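Local coordinates for malonyl CoA-acyl carrier protein transacylase (Staphylococcus aureus, PDB 3IM9) that transfers the malonyl group from malonyl-CoA to holo acyl carrier protein, supplying malonyl-ACP for bacterial fatty acid biosynthesis, at residues Thr38-Ser43 with Leu110-Ala115; Leu48-Leu53 with Ile118-Gly123; Gln28-Asn33 with Ser79-Ala84; Asn69-Leu74 with His96-Tyr101; Ile14-Gln19 with Glu100-Val105. One frame throughout, in Å; residues are numbered along the deposited sequence.

Interaction 1: Thr38-Ser43 with Leu110-Ala115; sequences TEILTS and LSFEDA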
# COMPACT_ATOMS: atom_id res chain seq x y z
N THR A 38 -0.93 -10.91 19.31
CA THR A 38 -2.18 -10.65 19.97
C THR A 38 -2.24 -9.31 20.67
O THR A 38 -3.29 -8.66 20.70
CB THR A 38 -2.46 -11.80 21.02
OG1 THR A 38 -2.48 -13.04 20.32
CG2 THR A 38 -3.73 -11.61 21.81
N GLU A 39 -1.09 -8.84 21.14
CA GLU A 39 -1.04 -7.47 21.65
C GLU A 39 -1.47 -6.40 20.60
O GLU A 39 -2.23 -5.48 20.93
CB GLU A 39 0.36 -7.21 22.12
CG GLU A 39 0.53 -5.81 22.68
CD GLU A 39 1.90 -5.59 23.35
OE1 GLU A 39 2.89 -6.42 23.15
OE2 GLU A 39 1.96 -4.55 24.07
N ILE A 40 -1.00 -6.61 19.37
CA ILE A 40 -1.36 -5.71 18.29
C ILE A 40 -2.84 -5.85 17.97
O ILE A 40 -3.58 -4.87 17.86
CB ILE A 40 -0.51 -5.95 17.04
CG1 ILE A 40 0.99 -5.63 17.25
CG2 ILE A 40 -1.04 -5.13 15.84
CD1 ILE A 40 1.27 -4.17 17.66
N LEU A 41 -3.29 -7.11 17.82
CA LEU A 41 -4.72 -7.30 17.45
C LEU A 41 -5.65 -6.74 18.51
O LEU A 41 -6.66 -6.14 18.19
CB LEU A 41 -4.92 -8.84 17.23
CG LEU A 41 -4.22 -9.29 15.98
CD1 LEU A 41 -4.00 -10.81 16.04
CD2 LEU A 41 -5.11 -9.06 14.69
N THR A 42 -5.33 -6.94 19.79
CA THR A 42 -6.15 -6.42 20.88
C THR A 42 -6.01 -4.91 20.98
O THR A 42 -7.02 -4.25 21.26
CB THR A 42 -5.68 -7.02 22.22
OG1 THR A 42 -5.95 -8.44 22.22
CG2 THR A 42 -6.38 -6.41 23.38
N SER A 43 -4.85 -4.37 20.60
CA SER A 43 -4.75 -2.89 20.59
C SER A 43 -5.72 -2.30 19.60
O SER A 43 -6.41 -1.35 19.87
CB SER A 43 -3.34 -2.45 20.28
OG SER A 43 -3.20 -1.03 20.25
N LEU A 110 5.71 6.14 13.45
CA LEU A 110 4.46 6.22 14.13
C LEU A 110 4.35 4.96 15.02
O LEU A 110 4.81 3.90 14.60
CB LEU A 110 3.25 6.15 13.18
CG LEU A 110 3.06 7.40 12.31
CD1 LEU A 110 1.89 7.04 11.29
CD2 LEU A 110 2.67 8.69 13.10
N SER A 111 3.70 5.12 16.17
CA SER A 111 3.35 3.94 16.97
C SER A 111 2.15 3.21 16.28
O SER A 111 1.37 3.89 15.51
CB SER A 111 2.94 4.31 18.40
OG SER A 111 1.69 5.03 18.44
N PHE A 112 1.96 1.93 16.61
CA PHE A 112 0.85 1.24 15.97
C PHE A 112 -0.48 1.93 16.34
O PHE A 112 -1.36 2.07 15.48
CB PHE A 112 0.78 -0.23 16.47
CG PHE A 112 -0.43 -0.93 15.97
CD1 PHE A 112 -0.53 -1.28 14.57
CD2 PHE A 112 -1.53 -1.09 16.80
CE1 PHE A 112 -1.75 -1.83 14.13
CE2 PHE A 112 -2.72 -1.68 16.36
CZ PHE A 112 -2.82 -2.02 14.94
N GLU A 113 -0.73 2.32 17.60
CA GLU A 113 -2.02 2.89 17.98
C GLU A 113 -2.25 4.21 17.29
O GLU A 113 -3.39 4.45 16.83
CB GLU A 113 -2.02 3.28 19.53
CG GLU A 113 -2.47 2.19 20.42
CD GLU A 113 -2.34 2.61 21.91
OE1 GLU A 113 -1.20 2.93 22.34
OE2 GLU A 113 -3.41 2.59 22.57
N ASP A 114 -1.19 5.01 17.10
CA ASP A 114 -1.37 6.29 16.36
C ASP A 114 -1.70 5.92 14.87
O ASP A 114 -2.63 6.53 14.28
CB ASP A 114 -0.09 7.16 16.34
CG ASP A 114 0.23 7.75 17.73
OD1 ASP A 114 -0.52 7.56 18.66
OD2 ASP A 114 1.26 8.49 17.74
N ALA A 115 -0.91 5.04 14.27
CA ALA A 115 -1.12 4.67 12.81
C ALA A 115 -2.45 4.04 12.56
O ALA A 115 -3.09 4.32 11.52
CB ALA A 115 -0.04 3.74 12.41
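Phe112 holds CG anti to its backbone N (chi1 173°), which sends the ring out from helix 112-128, and Ile40 answers with a chi1 of -65° that leaves CG2 opposite its own nitrogen and over that ring. The methyl stands 3.7 Å from the Phe112 centroid and 13° off the normal, a centred CH-pi contact; CD1 of Ile40 reaches the ring base, 4.0 Å from Phe112 CG. Ser43 approaches differently. Its OG lies at the edge, in the ring plane, 3.8 Å from Phe112 CD2, and also sits 3.3 Å from Glu113 CG at the more exposed side. Just before the ring, Ser111 is the N-cap of its helix: Ser111 OG accepts from Asp114 N at 3.2 Å. Helix 67-84 completes the setting, with Thr76 and Ser79 against Phe112 and Thr76 also against Leu41, while Val105 of helix 99-106 packs on Ala115.

Interaction 2: Leu48-Leu53 with Ile118-Gly123; sequences LDFDIL and IVRKRG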
# COMPACT_ATOMS: atom_id res chain seq x y z
N LEU A 48 -10.41 0.97 17.97
CA LEU A 48 -11.38 1.31 16.94
C LEU A 48 -12.85 1.26 17.35
O LEU A 48 -13.23 0.39 18.20
CB LEU A 48 -11.11 0.39 15.72
CG LEU A 48 -9.71 0.62 15.10
CD1 LEU A 48 -9.33 -0.43 14.19
CD2 LEU A 48 -9.64 1.98 14.34
N ASP A 49 -13.65 2.06 16.67
CA ASP A 49 -15.07 2.20 16.96
C ASP A 49 -15.94 1.19 16.19
O ASP A 49 -17.17 1.34 16.13
CB ASP A 49 -15.53 3.68 16.66
CG ASP A 49 -15.52 4.06 15.20
OD1 ASP A 49 -15.17 3.26 14.31
OD2 ASP A 49 -15.82 5.29 14.94
N PHE A 50 -15.34 0.17 15.55
CA PHE A 50 -16.14 -0.91 15.02
C PHE A 50 -15.41 -2.21 15.39
O PHE A 50 -14.26 -2.14 15.92
CB PHE A 50 -16.29 -0.80 13.49
CG PHE A 50 -14.97 -1.08 12.71
CD1 PHE A 50 -13.94 -0.11 12.69
CD2 PHE A 50 -14.85 -2.22 11.89
CE1 PHE A 50 -12.75 -0.34 11.95
CE2 PHE A 50 -13.70 -2.47 11.21
CZ PHE A 50 -12.62 -1.48 11.21
N ASP A 51 -16.06 -3.36 15.13
CA ASP A 51 -15.49 -4.64 15.53
C ASP A 51 -14.51 -5.07 14.46
O ASP A 51 -14.81 -5.86 13.52
CB ASP A 51 -16.58 -5.69 15.74
CG ASP A 51 -16.07 -6.89 16.44
OD1 ASP A 51 -14.85 -7.19 16.41
OD2 ASP A 51 -16.92 -7.62 17.01
N ILE A 52 -13.31 -4.54 14.60
CA ILE A 52 -12.25 -4.82 13.57
C ILE A 52 -11.90 -6.30 13.48
O ILE A 52 -11.72 -6.85 12.41
CB ILE A 52 -10.95 -3.96 13.84
CG1 ILE A 52 -9.88 -4.23 12.76
CG2 ILE A 52 -10.52 -4.14 15.33
CD1 ILE A 52 -10.25 -3.73 11.43
N LEU A 53 -11.84 -6.96 14.64
CA LEU A 53 -11.47 -8.36 14.55
C LEU A 53 -12.55 -9.26 13.90
O LEU A 53 -12.22 -10.15 13.13
CB LEU A 53 -11.01 -8.95 15.95
CG LEU A 53 -9.91 -8.11 16.63
CD1 LEU A 53 -9.49 -8.83 17.92
CD2 LEU A 53 -8.68 -7.97 15.73
N ILE A 118 -4.84 6.83 12.44
CA ILE A 118 -4.61 7.64 11.25
C ILE A 118 -5.19 6.95 9.97
O ILE A 118 -5.85 7.61 9.14
CB ILE A 118 -3.09 7.89 11.06
CG1 ILE A 118 -2.78 8.98 12.13
CG2 ILE A 118 -2.79 8.43 9.64
CD1 ILE A 118 -1.28 9.10 12.32
N VAL A 119 -4.97 5.63 9.84
CA VAL A 119 -5.43 5.01 8.60
C VAL A 119 -6.93 4.77 8.65
O VAL A 119 -7.60 4.75 7.56
CB VAL A 119 -4.68 3.69 8.26
CG1 VAL A 119 -3.20 3.97 8.09
CG2 VAL A 119 -4.97 2.51 9.22
N ARG A 120 -7.56 4.61 9.84
CA ARG A 120 -8.98 4.61 9.86
C ARG A 120 -9.53 5.96 9.35
O ARG A 120 -10.49 5.95 8.55
CB ARG A 120 -9.45 4.32 11.36
CG ARG A 120 -10.97 4.57 11.61
CD ARG A 120 -11.78 3.60 10.82
NE ARG A 120 -13.16 3.56 11.39
CZ ARG A 120 -14.13 2.84 10.87
NH1 ARG A 120 -13.93 2.11 9.75
NH2 ARG A 120 -15.37 2.81 11.47
N LYS A 121 -8.97 7.11 9.81
CA LYS A 121 -9.46 8.36 9.27
C LYS A 121 -9.15 8.49 7.76
O LYS A 121 -10.02 8.95 7.05
CB LYS A 121 -8.72 9.52 10.03
CG LYS A 121 -9.20 10.96 9.59
CD LYS A 121 -10.61 11.27 9.91
CE LYS A 121 -10.76 11.59 11.38
NZ LYS A 121 -12.13 12.25 11.69
N ARG A 122 -7.97 8.05 7.33
CA ARG A 122 -7.61 8.10 5.88
C ARG A 122 -8.67 7.35 5.05
O ARG A 122 -9.19 7.87 4.09
CB ARG A 122 -6.27 7.38 5.71
CG ARG A 122 -5.69 7.51 4.32
CD ARG A 122 -4.31 6.88 4.29
NE ARG A 122 -3.67 6.90 2.99
CZ ARG A 122 -3.79 5.94 2.09
NH1 ARG A 122 -4.56 4.88 2.31
NH2 ARG A 122 -3.11 5.99 0.97
N GLY A 123 -9.06 6.15 5.53
CA GLY A 123 -10.06 5.33 4.83
C GLY A 123 -11.42 6.01 4.82
O GLY A 123 -12.15 5.98 3.79
O HOH W 1 -13.53 5.72 13.42
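Asp49 and Arg120 form a salt bridge, with Arg120 NH2 donating to Asp49 OD1 at 2.9 Å. The oxygen uses its syn lone pair, but the N-H...O angle of 141° and an acceptor 26° out of the guanidinium plane show a bent bond. The carboxylate and guanidinium planes stand almost perpendicular. A water adds a second link: it takes a hydrogen bond from Arg120 NE at 3.0 Å and gives a weak one to Asp49 OD2. On another side, Arg120 NH1 is bound by Glu68 O and Asn69 OD1, so NE and both terminal nitrogens are tied and the group's rotation is fixed. Phe50 CD1 lies over one face of the guanidinium, 3.5 Å from Arg120 CZ, with the ring and guanidinium planes 24° apart. The Arg120 chain reaches this position through a bend at chi2, and its aliphatic root packs against Leu48, whose CD2 is 3.8 Å from Arg120 CB. Asp51, the N-cap of helix 52-57, closes the loop, its OD1 accepting from Glu54 N. The whole is a surface contact that ties the loop 48-51 to helix 112-128 in the helical layer of the acyltransferase fold; two residues beyond Arg120, Arg122 leaves the same helix for the active-site side, donating to Ser97 OG.

Interaction 3: Gln28-Asn33 with Ser79-Ala84; sequences QDLFNN and SALLAA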
# COMPACT_ATOMS: atom_id res chain seq x y z
N GLN A 28 -6.55 -14.62 11.60
CA GLN A 28 -7.29 -15.43 12.60
C GLN A 28 -6.35 -16.48 13.24
O GLN A 28 -6.55 -16.82 14.39
CB GLN A 28 -8.57 -15.98 11.97
CG GLN A 28 -8.25 -17.10 11.12
CD GLN A 28 -9.49 -17.55 10.40
OE1 GLN A 28 -9.36 -18.16 9.33
NE2 GLN A 28 -10.72 -17.14 10.91
N ASP A 29 -5.31 -16.87 12.52
CA ASP A 29 -4.37 -17.81 13.04
C ASP A 29 -3.45 -17.23 14.08
O ASP A 29 -2.83 -18.01 14.88
CB ASP A 29 -3.62 -18.48 11.91
CG ASP A 29 -2.80 -17.47 11.02
OD1 ASP A 29 -1.77 -17.91 10.45
OD2 ASP A 29 -3.26 -16.30 10.97
N LEU A 30 -3.26 -15.92 14.08
CA LEU A 30 -2.37 -15.30 15.07
C LEU A 30 -3.04 -15.12 16.43
O LEU A 30 -2.37 -15.14 17.46
CB LEU A 30 -1.93 -13.90 14.50
CG LEU A 30 -1.10 -13.96 13.21
CD1 LEU A 30 -1.00 -12.51 12.72
CD2 LEU A 30 0.28 -14.55 13.44
N PHE A 31 -4.34 -14.79 16.40
CA PHE A 31 -5.01 -14.27 17.57
C PHE A 31 -5.01 -15.37 18.68
O PHE A 31 -5.53 -16.51 18.46
CB PHE A 31 -6.43 -13.80 17.23
CG PHE A 31 -7.09 -13.09 18.28
CD1 PHE A 31 -8.36 -13.45 18.72
CD2 PHE A 31 -6.48 -11.92 18.85
CE1 PHE A 31 -8.99 -12.64 19.76
CE2 PHE A 31 -7.10 -11.14 19.81
CZ PHE A 31 -8.38 -11.49 20.27
N ASN A 32 -4.50 -14.94 19.84
CA ASN A 32 -4.35 -15.88 21.01
C ASN A 32 -3.44 -17.03 20.78
O ASN A 32 -3.49 -17.97 21.58
CB ASN A 32 -5.72 -16.38 21.50
CG ASN A 32 -6.59 -15.21 22.06
OD1 ASN A 32 -6.05 -14.32 22.73
ND2 ASN A 32 -7.88 -15.17 21.75
N ASN A 33 -2.64 -16.98 19.72
CA ASN A 33 -1.60 -17.99 19.45
C ASN A 33 -0.19 -17.46 19.44
O ASN A 33 0.76 -18.20 19.20
CB ASN A 33 -1.91 -18.74 18.11
CG ASN A 33 -3.20 -19.54 18.20
OD1 ASN A 33 -3.37 -20.33 19.15
ND2 ASN A 33 -4.14 -19.35 17.25
N SER A 79 1.10 -5.41 11.01
CA SER A 79 1.85 -5.02 12.24
C SER A 79 1.86 -6.20 13.21
O SER A 79 2.81 -6.31 14.03
CB SER A 79 1.15 -3.83 12.88
OG SER A 79 1.31 -2.66 12.01
N ALA A 80 0.81 -7.01 13.24
CA ALA A 80 0.75 -8.15 14.18
C ALA A 80 1.79 -9.16 13.77
O ALA A 80 2.52 -9.71 14.61
CB ALA A 80 -0.67 -8.78 14.16
N LEU A 81 1.90 -9.42 12.47
CA LEU A 81 2.96 -10.30 11.96
C LEU A 81 4.30 -9.75 12.30
O LEU A 81 5.23 -10.49 12.72
CB LEU A 81 2.86 -10.57 10.46
CG LEU A 81 1.67 -11.36 9.99
CD1 LEU A 81 1.51 -11.26 8.48
CD2 LEU A 81 1.80 -12.84 10.33
N LEU A 82 4.51 -8.47 12.02
CA LEU A 82 5.79 -7.82 12.28
C LEU A 82 6.19 -7.97 13.76
O LEU A 82 7.34 -8.29 14.01
CB LEU A 82 5.67 -6.33 11.79
CG LEU A 82 6.99 -5.56 11.91
CD1 LEU A 82 7.90 -6.04 10.85
CD2 LEU A 82 6.59 -4.17 11.64
N ALA A 83 5.24 -7.81 14.69
CA ALA A 83 5.54 -7.81 16.16
C ALA A 83 6.00 -9.26 16.50
O ALA A 83 6.78 -9.41 17.43
CB ALA A 83 4.33 -7.40 16.90
N ALA A 84 5.55 -10.29 15.77
CA ALA A 84 5.84 -11.70 16.11
C ALA A 84 7.17 -12.14 15.56
O ALA A 84 7.69 -13.19 15.98
CB ALA A 84 4.73 -12.64 15.62
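Leu30 reaches Ala80 and Leu81 from the loop between strand 11-16 and helix 35-47, a buried apolar contact in the helical layer of the larger, alpha/beta hydrolase-like subdomain of the acyltransferase fold. Leu30 CB points toward helix 67-84 but remains 5.3 Å from Ala80 CB. With chi1 at -63°, CG lies opposite the carbonyl carbon and carries the branch forward to 4.2 Å from Leu81 CD2. At the tip the two methyls divide the work unequally. CD1 of Leu30 is shared, 3.7 Å from Leu81 CD2 and 4.0 Å from Ala80 CB, whereas Leu30 CD2 meets Leu81 CD2 at 3.9 Å. One Leu81 methyl is thus seated against both branches of Leu30; the two leucines cross at about a right angle. Leu306 and Ala37 also touch Leu30, and Val309 lies against Leu81, placing helices 306-312 and 35-47 around the contact. The loop has its own brace: Asn33 N bonds to Leu30 O, and Asn33 ND2 donates to Asp29 O at 3.0 Å from above the carbonyl plane, 54° out of it.

Interaction 4: Asn69-Leu74 with His96-Tyr101; sequences NTQPAL and HSLGEY. With CA (calcium ion), chain B.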
# COMPACT_ATOMS: atom_id res chain seq x y z
N ASN A 69 -12.69 0.32 6.44
CA ASN A 69 -12.40 -0.90 7.24
C ASN A 69 -11.16 -1.63 6.80
O ASN A 69 -10.36 -2.09 7.64
CB ASN A 69 -13.56 -1.87 7.20
CG ASN A 69 -14.88 -1.18 7.50
OD1 ASN A 69 -14.98 -0.43 8.47
ND2 ASN A 69 -15.92 -1.44 6.66
N THR A 70 -10.91 -1.70 5.48
CA THR A 70 -9.79 -2.52 5.02
C THR A 70 -8.48 -1.89 5.46
O THR A 70 -7.51 -2.61 5.73
CB THR A 70 -9.70 -2.51 3.46
OG1 THR A 70 -11.06 -2.52 2.89
CG2 THR A 70 -8.98 -3.81 3.08
N GLN A 71 -8.41 -0.56 5.46
CA GLN A 71 -7.11 0.08 5.80
C GLN A 71 -6.62 -0.30 7.22
O GLN A 71 -5.49 -0.78 7.36
CB GLN A 71 -7.13 1.57 5.58
CG GLN A 71 -7.24 1.90 4.05
CD GLN A 71 -7.06 3.35 3.74
OE1 GLN A 71 -6.22 4.05 4.36
NE2 GLN A 71 -7.87 3.88 2.78
N PRO A 72 -7.42 -0.09 8.27
CA PRO A 72 -6.95 -0.51 9.59
C PRO A 72 -6.84 -2.03 9.67
O PRO A 72 -5.93 -2.49 10.38
CB PRO A 72 -8.07 -0.01 10.58
CG PRO A 72 -9.27 0.28 9.68
CD PRO A 72 -8.66 0.71 8.34
N ALA A 73 -7.63 -2.79 8.90
CA ALA A 73 -7.44 -4.25 8.94
C ALA A 73 -6.09 -4.69 8.40
O ALA A 73 -5.41 -5.52 9.00
CB ALA A 73 -8.57 -4.86 8.05
N LEU A 74 -5.63 -4.11 7.31
CA LEU A 74 -4.36 -4.46 6.72
C LEU A 74 -3.22 -3.98 7.62
O LEU A 74 -2.26 -4.74 7.78
CB LEU A 74 -4.24 -3.78 5.34
CG LEU A 74 -5.06 -4.44 4.22
CD1 LEU A 74 -5.29 -3.44 3.05
CD2 LEU A 74 -4.39 -5.71 3.71
N HIS A 96 2.61 -0.40 -0.20
CA HIS A 96 1.79 0.12 -1.32
C HIS A 96 0.58 0.87 -0.81
O HIS A 96 -0.33 0.23 -0.25
CB HIS A 96 1.39 -1.05 -2.21
CG HIS A 96 0.91 -0.64 -3.57
ND1 HIS A 96 -0.38 -0.13 -3.75
CD2 HIS A 96 1.45 -0.81 -4.79
CE1 HIS A 96 -0.55 0.14 -5.05
NE2 HIS A 96 0.52 -0.31 -5.71
N SER A 97 0.62 2.20 -0.93
CA SER A 97 -0.51 3.08 -0.57
C SER A 97 -0.78 2.95 0.94
O SER A 97 -0.00 3.49 1.74
CB SER A 97 -1.73 2.85 -1.44
OG SER A 97 -2.73 3.80 -1.10
N LEU A 98 -1.83 2.24 1.38
CA LEU A 98 -1.99 1.97 2.81
C LEU A 98 -0.68 1.35 3.39
O LEU A 98 -0.30 1.62 4.54
CB LEU A 98 -3.20 1.02 2.95
CG LEU A 98 -3.52 0.56 4.40
CD1 LEU A 98 -2.59 -0.62 4.89
CD2 LEU A 98 -3.59 1.73 5.40
N GLY A 99 -0.10 0.43 2.64
CA GLY A 99 1.09 -0.27 3.13
C GLY A 99 2.21 0.64 3.61
O GLY A 99 3.03 0.20 4.42
N GLU A 100 2.26 1.89 3.08
CA GLU A 100 3.32 2.79 3.53
C GLU A 100 3.16 3.04 5.02
O GLU A 100 4.17 3.30 5.69
CB GLU A 100 3.24 4.09 2.70
CG GLU A 100 4.47 5.06 2.94
CD GLU A 100 4.73 5.91 1.75
OE1 GLU A 100 4.67 5.40 0.62
OE2 GLU A 100 5.01 7.11 1.98
N TYR A 101 1.93 3.02 5.54
CA TYR A 101 1.71 3.21 7.01
C TYR A 101 2.28 2.04 7.77
O TYR A 101 2.77 2.23 8.91
CB TYR A 101 0.26 3.50 7.29
CG TYR A 101 -0.12 4.85 6.79
CD1 TYR A 101 -0.63 5.05 5.49
CD2 TYR A 101 0.01 5.97 7.64
CE1 TYR A 101 -0.96 6.33 4.98
CE2 TYR A 101 -0.29 7.26 7.16
CZ TYR A 101 -0.76 7.41 5.86
OH TYR A 101 -1.03 8.71 5.44
CA CA B . -1.55 9.00 2.82
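Gln71 OE1 accepts a hydrogen bond from Arg122 NH1, and Leu98 CD2 packs 3.7 Å from the same Gln71 oxygen. At the other end of the amide Gln71 NE2 bonds to Thr67 OG1, and the two hydrogen bonds together set its turn. Leu98 slides past Gln71 in the opposite direction, and its two methyls part: CD2 comes to 3.5 Å from Gln71 CB, while CD1 lies 3.6 Å from Leu74 CB. A chi1 of 177° sets CG of Leu98 anti to the backbone N, and a chi2 of -80° then turns CD2 to Gln71 and CD1 to Leu74. Leu98 follows Ser97, the probable nucleophile, in a Gly-X-Ser-X-Gly sequence. Ser97 has a positive phi of 64° and is the second residue of a type II' turn from His96 to Gly99, consistent with the strained turn of a nucleophile elbow. Ser97 OG is hydrogen-bonded to His207 NE2, consistent with a catalytic Ser-His pair. One turn on, Tyr101 OH binds the calcium ion at 2.7 Å together with Met253 O and Gln256 OE1. This turn joins strand 92-95 to helix 99-106, with helix 67-84 on the Leu98 side and Val119 of helix 112-128 touching both Leu98 and Tyr101.

Interaction 5: Ile14-Gln19 with Glu100-Val105; sequences IIFPGQ and EYSSLV. With CA (calcium ion), chain B; SO4 (sulfate ion), chain D.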
# COMPACT_ATOMS: atom_id res chain seq x y z
N ILE A 14 11.78 -4.87 4.00
CA ILE A 14 10.47 -5.43 4.34
C ILE A 14 9.40 -4.56 3.70
O ILE A 14 9.52 -3.33 3.71
CB ILE A 14 10.30 -5.51 5.88
CG1 ILE A 14 10.44 -4.18 6.58
CG2 ILE A 14 11.21 -6.66 6.49
CD1 ILE A 14 10.23 -4.24 8.13
N ILE A 15 8.39 -5.20 3.12
CA ILE A 15 7.45 -4.43 2.30
C ILE A 15 6.03 -4.86 2.67
O ILE A 15 5.79 -6.04 3.11
CB ILE A 15 7.67 -4.60 0.77
CG1 ILE A 15 7.42 -6.05 0.31
CG2 ILE A 15 9.12 -4.20 0.42
CD1 ILE A 15 7.72 -6.33 -1.16
N PHE A 16 5.09 -3.94 2.50
CA PHE A 16 3.74 -4.17 3.07
C PHE A 16 2.68 -3.90 1.99
O PHE A 16 2.63 -2.82 1.40
CB PHE A 16 3.56 -3.23 4.25
CG PHE A 16 4.54 -3.49 5.36
CD1 PHE A 16 5.62 -2.62 5.54
CD2 PHE A 16 4.39 -4.59 6.20
CE1 PHE A 16 6.59 -2.90 6.54
CE2 PHE A 16 5.29 -4.83 7.26
CZ PHE A 16 6.39 -3.95 7.44
N PRO A 17 1.72 -4.82 1.79
CA PRO A 17 0.65 -4.63 0.80
C PRO A 17 -0.43 -3.69 1.33
O PRO A 17 -0.55 -3.40 2.53
CB PRO A 17 0.11 -6.03 0.63
CG PRO A 17 0.26 -6.66 2.02
CD PRO A 17 1.68 -6.14 2.49
N GLY A 18 -1.22 -3.25 0.38
CA GLY A 18 -2.38 -2.35 0.61
C GLY A 18 -3.69 -2.95 0.13
O GLY A 18 -3.81 -4.20 -0.07
N GLN A 19 -4.62 -2.03 -0.08
CA GLN A 19 -6.01 -2.42 -0.55
C GLN A 19 -5.92 -3.39 -1.69
O GLN A 19 -5.15 -3.16 -2.69
CB GLN A 19 -6.70 -1.12 -0.95
CG GLN A 19 -8.19 -1.34 -1.25
CD GLN A 19 -9.00 -1.38 -0.00
OE1 GLN A 19 -8.78 -0.63 0.95
NE2 GLN A 19 -10.03 -2.30 0.00
N GLU A 100 2.26 1.89 3.08
CA GLU A 100 3.32 2.79 3.53
C GLU A 100 3.16 3.04 5.02
O GLU A 100 4.17 3.30 5.69
CB GLU A 100 3.24 4.09 2.70
CG GLU A 100 4.47 5.06 2.94
CD GLU A 100 4.73 5.91 1.75
OE1 GLU A 100 4.67 5.40 0.62
OE2 GLU A 100 5.01 7.11 1.98
N TYR A 101 1.93 3.02 5.54
CA TYR A 101 1.71 3.21 7.01
C TYR A 101 2.28 2.04 7.77
O TYR A 101 2.77 2.23 8.91
CB TYR A 101 0.26 3.50 7.29
CG TYR A 101 -0.12 4.85 6.79
CD1 TYR A 101 -0.63 5.05 5.49
CD2 TYR A 101 0.01 5.97 7.64
CE1 TYR A 101 -0.96 6.33 4.98
CE2 TYR A 101 -0.29 7.26 7.16
CZ TYR A 101 -0.76 7.41 5.86
OH TYR A 101 -1.03 8.71 5.44
N SER A 102 2.20 0.82 7.27
CA SER A 102 2.83 -0.28 7.92
C SER A 102 4.35 -0.06 7.94
O SER A 102 4.99 -0.41 8.92
CB SER A 102 2.49 -1.55 7.14
OG SER A 102 1.06 -1.75 7.22
N SER A 103 4.89 0.51 6.86
CA SER A 103 6.35 0.84 6.86
C SER A 103 6.62 1.86 7.98
O SER A 103 7.72 1.79 8.61
CB SER A 103 6.72 1.41 5.48
OG SER A 103 6.80 0.42 4.50
N LEU A 104 5.73 2.83 8.19
CA LEU A 104 5.93 3.92 9.21
C LEU A 104 5.91 3.28 10.57
O LEU A 104 6.71 3.68 11.48
CB LEU A 104 4.86 5.02 9.15
CG LEU A 104 4.81 5.73 7.79
CD1 LEU A 104 3.91 7.01 7.94
CD2 LEU A 104 6.21 6.15 7.24
N VAL A 105 5.05 2.29 10.82
CA VAL A 105 5.08 1.61 12.13
C VAL A 105 6.38 0.81 12.22
O VAL A 105 7.05 0.83 13.30
CB VAL A 105 3.84 0.66 12.19
CG1 VAL A 105 3.91 -0.30 13.42
CG2 VAL A 105 2.56 1.50 12.28
CA CA B . -1.55 9.00 2.82
S SO4 D . -1.60 -3.76 -3.25
O1 SO4 D . -0.57 -3.81 -2.21
O2 SO4 D . -2.59 -4.99 -3.19
O3 SO4 D . -2.26 -2.49 -2.95
O4 SO4 D . -0.89 -3.78 -4.69
O HOH W 2 0.12 -3.45 5.28
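The Phe16 ring has Ser102 CB over one face, 3.3 Å above the plane but displaced toward the rim, and Ser103 OG at its edge, in plane. This is strand-on-helix packing in the alpha/beta hydrolase-like core, where strand 11-16 of the four-stranded parallel sheet lies against helix 99-106, the helix that follows the turn at Ser97. Ser102 CB to the ring centroid measures 3.8 Å at 28° from the normal, a CH-pi contact, and the close approach of Ser102 CB to Phe16 CG, 3.3 Å, marks tight packing of the ring on the helix. Phe16 CD1 meets Ser103 OG at 3.4 Å; that hydroxyl finds its polar partner in Thr93 OG1 on the adjoining strand, so the ring is an apolar neighbour to an already bonded oxygen. A chi1 of -63° puts the Phe16 ring opposite its carbonyl carbon and over the helix, where Ser78 of helix 67-84 also touches it. A water carries the contact past the strand end, giving a hydrogen bond to Pro17 O at 2.8 Å and sharing another with Ser102 OG at 2.7 Å. Beyond Pro17 the chain turns to a sulfate ion, probably from the crystallisation liquor, which Gly18 N grips by an almost linear bond of 2.7 Å to its O1 (172°).

How the interactions relate
Interactions 4 and 5 form the centre, 7 Å apart between centres and sharing Glu100 and Tyr101; His96 N bonds to Phe16 O at 2.9 Å, fastening the strand end to the turn before Ser97. Interaction 2, centred 10 Å from interaction 4, brings Arg122 to it, with Arg122 NE 3.4 Å from CE1 of the calcium-binding Tyr101. Interactions 1 and 3 lie further out, 11 Å from one another, coupled by Thr38 OG1 to Asn32 N at 2.8 Å. Helix 112-128 serves interactions 1 and 2, and helix 67-84 serves interactions 3 and 4; the latter helix runs from the outer contact to the one beside Ser97, although interactions 3 and 4 do not touch directly.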